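Local coordinates for protein 2-hydroxyhepta-2,4-diene-1,7-dioate isomerase (Mycobacterium marinum, PDB 3QDF) that binds zinc and probably acts as an isomerase or acetylpyruvate hydrolase of the fumarylacetoacetate hydrolase family, at residues V68-N73 with G214-W219; G146-N151 with G229-T234. All blocks are in the same frame, centred on the assembly; numbering follows the deposited sequence.

Contact 1: V68-N73 with G214-W219; sequences VCVGKN and GAIVEW
I216 packs against V70 and N73 and is the one helix residue in the contact. The tight part is apolar. V70 CG2 lies 3.7 Å from I216 CG2 and 4.0 Å from I216 CG1, so one valine methyl meets both branches of the isoleucine. The two side chains cross at a slant. With CG1 trans to the backbone N (chi1 178°), V70 turns its other methyl, CG2, to the helix. I216 also touches I232 of strand 231-233 and T234 just after it. At the far end of the isoleucine, I216 CD1 sits 3.6 Å from N73 ND2. N73 and I216 reach this point from opposite directions. The methyl meets a polar nitrogen here, but the N73 amide is used at both ends: ND2 donates to T234 O, and OD1 accepts from H211 N. These bonds fix the rotation of the amide beside the methyl. The loose side lies away from I216. The chain leaves the strand after V70 and passes through G71 and K72, neither of which touches the helix, before N73 returns to I216. K72 is exposed, with its side chain not modelled beyond CB. On the helix, A215 and E218 are partly exposed. The side chain of V70 is about 7 Å from a bound zinc ion. The arrangement is that of a helix packed on parallel strands 67-70 and 231-233, close to the metal site of the fumarylacetoacetate hydrolase domain.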
loop_
_atom_site.group_PDB
_atom_site.type_symbol
_atom_site.label_atom_id
_atom_site.label_comp_id
_atom_site.label_asym_id
_atom_site.label_seq_id
_atom_site.Cartn_x
_atom_site.Cartn_y
_atom_site.Cartn_z
ATOM N N VAL A 68 -9.025 -4.003 -1.680
ATOM C CA VAL A 68 -10.313 -3.282 -1.684
ATOM C C VAL A 68 -9.938 -1.824 -1.509
ATOM O O VAL A 68 -9.027 -1.504 -0.736
ATOM C CB VAL A 68 -11.273 -3.746 -0.567
ATOM C CG1 VAL A 68 -12.700 -3.252 -0.838
ATOM C CG2 VAL A 68 -11.290 -5.268 -0.453
ATOM N N CYS A 69 -10.600 -0.938 -2.246
ATOM C CA CYS A 69 -10.197 0.450 -2.295
ATOM C C CYS A 69 -11.365 1.399 -2.121
ATOM O O CYS A 69 -12.500 1.111 -2.518
ATOM C CB CYS A 69 -9.556 0.775 -3.634
ATOM S SG CYS A 69 -8.246 -0.307 -4.132
ATOM N N VAL A 70 -11.057 2.579 -1.597
ATOM C CA VAL A 70 -12.063 3.582 -1.349
ATOM C C VAL A 70 -11.864 4.722 -2.361
ATOM O O VAL A 70 -10.735 5.153 -2.602
ATOM C CB VAL A 70 -11.989 4.065 0.128
ATOM C CG1 VAL A 70 -13.007 5.168 0.401
ATOM C CG2 VAL A 70 -12.218 2.875 1.090
ATOM N N GLY A 71 -12.958 5.174 -2.975
ATOM C CA GLY A 71 -12.939 6.355 -3.845
ATOM C C GLY A 71 -12.677 7.665 -3.119
ATOM O O GLY A 71 -11.801 7.743 -2.245
ATOM N N LYS A 72 -13.395 8.701 -3.518
ATOM C CA LYS A 72 -13.368 10.014 -2.900
ATOM C C LYS A 72 -13.413 9.978 -1.367
ATOM O O LYS A 72 -14.488 9.784 -0.792
ATOM C CB LYS A 72 -14.589 10.787 -3.412
ATOM N N ASN A 73 -12.267 10.166 -0.703
ATOM C CA ASN A 73 -12.216 10.106 0.774
ATOM C C ASN A 73 -11.457 11.239 1.487
ATOM O O ASN A 73 -11.127 11.116 2.664
ATOM C CB ASN A 73 -11.698 8.728 1.258
ATOM C CG ASN A 73 -12.114 8.405 2.692
ATOM O OD1 ASN A 73 -13.216 8.743 3.131
ATOM N ND2 ASN A 73 -11.240 7.735 3.416
ATOM N N GLY A 214 -11.597 2.820 10.836
ATOM C CA GLY A 214 -12.665 1.990 11.385
ATOM C C GLY A 214 -13.934 2.026 10.531
ATOM O O GLY A 214 -14.551 0.987 10.308
ATOM N N ALA A 215 -14.345 3.212 10.073
ATOM C CA ALA A 215 -15.541 3.319 9.216
ATOM C C ALA A 215 -15.358 2.561 7.886
ATOM O O ALA A 215 -16.298 1.936 7.355
ATOM C CB ALA A 215 -15.878 4.793 8.953
ATOM N N ILE A 216 -14.149 2.618 7.356
ATOM C CA ILE A 216 -13.830 1.932 6.107
ATOM C C ILE A 216 -13.898 0.413 6.312
ATOM O O ILE A 216 -14.542 -0.307 5.538
ATOM C CB ILE A 216 -12.436 2.348 5.561
ATOM C CG1 ILE A 216 -12.477 3.774 5.007
ATOM C CG2 ILE A 216 -11.962 1.369 4.477
ATOM C CD1 ILE A 216 -11.085 4.331 4.707
ATOM N N VAL A 217 -13.256 -0.071 7.369
ATOM C CA VAL A 217 -13.304 -1.506 7.649
ATOM C C VAL A 217 -14.720 -1.979 7.975
ATOM O O VAL A 217 -15.123 -3.046 7.541
ATOM C CB VAL A 217 -12.305 -1.931 8.766
ATOM C CG1 VAL A 217 -12.451 -3.427 9.103
ATOM C CG2 VAL A 217 -10.881 -1.659 8.287
ATOM N N GLU A 218 -15.462 -1.188 8.747
ATOM C CA GLU A 218 -16.849 -1.503 9.031
ATOM C C GLU A 218 -17.646 -1.628 7.734
ATOM O O GLU A 218 -18.376 -2.617 7.548
ATOM C CB GLU A 218 -17.485 -0.443 9.930
ATOM C CG GLU A 218 -18.949 -0.721 10.235
ATOM C CD GLU A 218 -19.522 0.304 11.185
ATOM O OE1 GLU A 218 -20.119 1.265 10.702
ATOM O OE2 GLU A 218 -19.346 0.179 12.408
ATOM N N TRP A 219 -17.515 -0.624 6.856
ATOM C CA TRP A 219 -18.236 -0.616 5.591
ATOM C C TRP A 219 -17.892 -1.824 4.710
ATOM O O TRP A 219 -18.781 -2.582 4.300
ATOM C CB TRP A 219 -17.980 0.685 4.829
ATOM C CG TRP A 219 -18.733 0.778 3.559
ATOM C CD1 TRP A 219 -18.280 0.440 2.302
ATOM C CD2 TRP A 219 -20.078 1.249 3.397
ATOM N NE1 TRP A 219 -19.274 0.685 1.375
ATOM C CE2 TRP A 219 -20.385 1.173 2.025
ATOM C CE3 TRP A 219 -21.058 1.741 4.290
ATOM C CZ2 TRP A 219 -21.632 1.567 1.513
ATOM C CZ3 TRP A 219 -22.305 2.123 3.783
ATOM C CH2 TRP A 219 -22.574 2.046 2.405
#

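Contact 2: G146-N151 with G229-T234; sequences GYTIGN and GDLILT
T148 is the first residue of strand 144-155 here to meet the other segment. Its CG2 lies 4.0 Å from L231 CD2, and the two side chains cross at about a right angle. The T148 hydroxyl is turned elsewhere: OG1 stands anti to the backbone N (chi1 -169°) and is hydrogen-bonded to W180 O. This places the methyl, not the oxygen, against the leucine. I149 turns away from the other segment, and its side chain touches I251 and I253 of strand 248-253. G150 comes next, with no side chain, and L233 CD2 rests 4.0 Å from G150 CA. N151 again points away, and its OD1 accepts from E121 N. Strands 144-155 and 231-233 both pair with strand 118-128, where T148 and G150 make backbone bonds to A125 and E123. They come close at G150 and L233, whose CA atoms are 6.5 Å apart. L233 also touches E123, and its side chain is about 5 Å from a bound zinc ion. The contact is methyl to methyl and methyl to CA. It therefore fixes no bond direction, and adds buried apolar packing next to the zinc ligand E123.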
loop_
_atom_site.group_PDB
_atom_site.type_symbol
_atom_site.label_atom_id
_atom_site.label_comp_id
_atom_site.label_asym_id
_atom_site.label_seq_id
_atom_site.Cartn_x
_atom_site.Cartn_y
_atom_site.Cartn_z
ATOM N N GLY A 146 -1.633 -4.023 10.447
ATOM C CA GLY A 146 -0.974 -2.719 10.531
ATOM C C GLY A 146 -1.152 -1.909 9.262
ATOM O O GLY A 146 -2.109 -2.100 8.509
ATOM N N TYR A 147 -0.243 -0.974 9.037
ATOM C CA TYR A 147 -0.427 -0.001 7.962
ATOM C C TYR A 147 0.766 0.036 7.049
ATOM O O TYR A 147 1.901 -0.126 7.488
ATOM C CB TYR A 147 -0.752 1.398 8.526
ATOM C CG TYR A 147 -1.970 1.321 9.422
ATOM C CD1 TYR A 147 -3.263 1.366 8.876
ATOM C CD2 TYR A 147 -1.832 1.099 10.796
ATOM C CE1 TYR A 147 -4.393 1.238 9.694
ATOM C CE2 TYR A 147 -2.960 0.959 11.632
ATOM C CZ TYR A 147 -4.232 1.037 11.060
ATOM O OH TYR A 147 -5.337 0.931 11.852
ATOM N N THR A 148 0.492 0.265 5.780
ATOM C CA THR A 148 1.549 0.405 4.795
ATOM C C THR A 148 1.135 1.466 3.803
ATOM O O THR A 148 0.202 2.264 4.076
ATOM C CB THR A 148 1.889 -0.960 4.140
ATOM O OG1 THR A 148 3.100 -0.857 3.367
ATOM C CG2 THR A 148 0.710 -1.486 3.264
ATOM N N ILE A 149 1.831 1.524 2.672
ATOM C CA ILE A 149 1.561 2.561 1.677
ATOM C C ILE A 149 1.130 1.903 0.400
ATOM O O ILE A 149 1.652 0.847 0.035
ATOM C CB ILE A 149 2.803 3.468 1.409
ATOM C CG1 ILE A 149 3.383 3.991 2.738
ATOM C CG2 ILE A 149 2.421 4.652 0.488
ATOM C CD1 ILE A 149 4.709 4.748 2.609
ATOM N N GLY A 150 0.148 2.500 -0.264
ATOM C CA GLY A 150 -0.247 2.071 -1.587
ATOM C C GLY A 150 -0.197 3.210 -2.584
ATOM O O GLY A 150 -0.330 4.400 -2.216
ATOM N N ASN A 151 0.027 2.844 -3.850
ATOM C CA ASN A 151 -0.085 3.767 -4.973
ATOM C C ASN A 151 -1.203 3.262 -5.877
ATOM O O ASN A 151 -1.017 2.285 -6.639
ATOM C CB ASN A 151 1.244 3.858 -5.759
ATOM C CG ASN A 151 1.263 5.012 -6.766
ATOM O OD1 ASN A 151 0.225 5.552 -7.125
ATOM N ND2 ASN A 151 2.460 5.382 -7.229
ATOM N N GLY A 229 -3.970 -10.590 5.328
ATOM C CA GLY A 229 -3.191 -10.166 4.185
ATOM C C GLY A 229 -3.941 -9.290 3.198
ATOM O O GLY A 229 -3.301 -8.617 2.395
ATOM N N ASP A 230 -5.277 -9.277 3.246
ATOM C CA ASP A 230 -6.039 -8.357 2.392
ATOM C C ASP A 230 -5.609 -6.906 2.579
ATOM O O ASP A 230 -5.338 -6.468 3.681
ATOM C CB ASP A 230 -7.556 -8.494 2.558
ATOM C CG ASP A 230 -8.118 -9.740 1.852
ATOM O OD1 ASP A 230 -7.372 -10.411 1.093
ATOM O OD2 ASP A 230 -9.312 -10.061 2.062
ATOM N N LEU A 231 -5.534 -6.172 1.476
ATOM C CA LEU A 231 -5.164 -4.779 1.510
ATOM C C LEU A 231 -6.378 -3.920 1.299
ATOM O O LEU A 231 -7.250 -4.254 0.491
ATOM C CB LEU A 231 -4.204 -4.509 0.369
ATOM C CG LEU A 231 -2.740 -4.728 0.691
ATOM C CD1 LEU A 231 -2.004 -5.020 -0.637
ATOM C CD2 LEU A 231 -2.219 -3.442 1.381
ATOM N N ILE A 232 -6.447 -2.817 2.041
ATOM C CA ILE A 232 -7.454 -1.809 1.810
ATOM C C ILE A 232 -6.767 -0.462 1.552
ATOM O O ILE A 232 -6.065 0.064 2.431
ATOM C CB ILE A 232 -8.432 -1.660 3.002
ATOM C CG1 ILE A 232 -9.205 -2.976 3.261
ATOM C CG2 ILE A 232 -9.407 -0.504 2.727
ATOM C CD1 ILE A 232 -9.948 -3.002 4.591
ATOM N N LEU A 233 -6.969 0.094 0.353
ATOM C CA LEU A 233 -6.483 1.450 0.035
ATOM C C LEU A 233 -7.551 2.475 0.401
ATOM O O LEU A 233 -8.677 2.421 -0.116
ATOM C CB LEU A 233 -6.110 1.568 -1.437
ATOM C CG LEU A 233 -5.117 0.573 -2.060
ATOM C CD1 LEU A 233 -4.777 1.065 -3.499
ATOM C CD2 LEU A 233 -3.854 0.402 -1.206
ATOM N N THR A 234 -7.185 3.432 1.241
ATOM C CA THR A 234 -8.166 4.284 1.921
ATOM C C THR A 234 -8.473 5.627 1.242
ATOM O O THR A 234 -9.151 6.485 1.827
ATOM C CB THR A 234 -7.766 4.525 3.370
ATOM O OG1 THR A 234 -6.578 5.323 3.417
ATOM C CG2 THR A 234 -7.518 3.184 4.096
#

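From the N terminus the segments come in the order 68-73, 146-151, 214-219 and 229-234, so the two contacts cross rather than nest. Contact 1 closes a loop of 140 residues that contains segment 146-151. Contact 2 closes a shorter loop of 77 residues that contains segment 214-219. The centres are 11 Å apart, and the segments also meet directly. Strands 67-70 and 231-233 run parallel, with probable hydrogen bonds from V70 N to L233 O and from V68 N to L231 O, both 2.8 Å. Strand 231-233 is the shared element: it pairs with strand 67-70, meets strand 144-155 in contact 2, and packs I232 on I216 of helix 213-223.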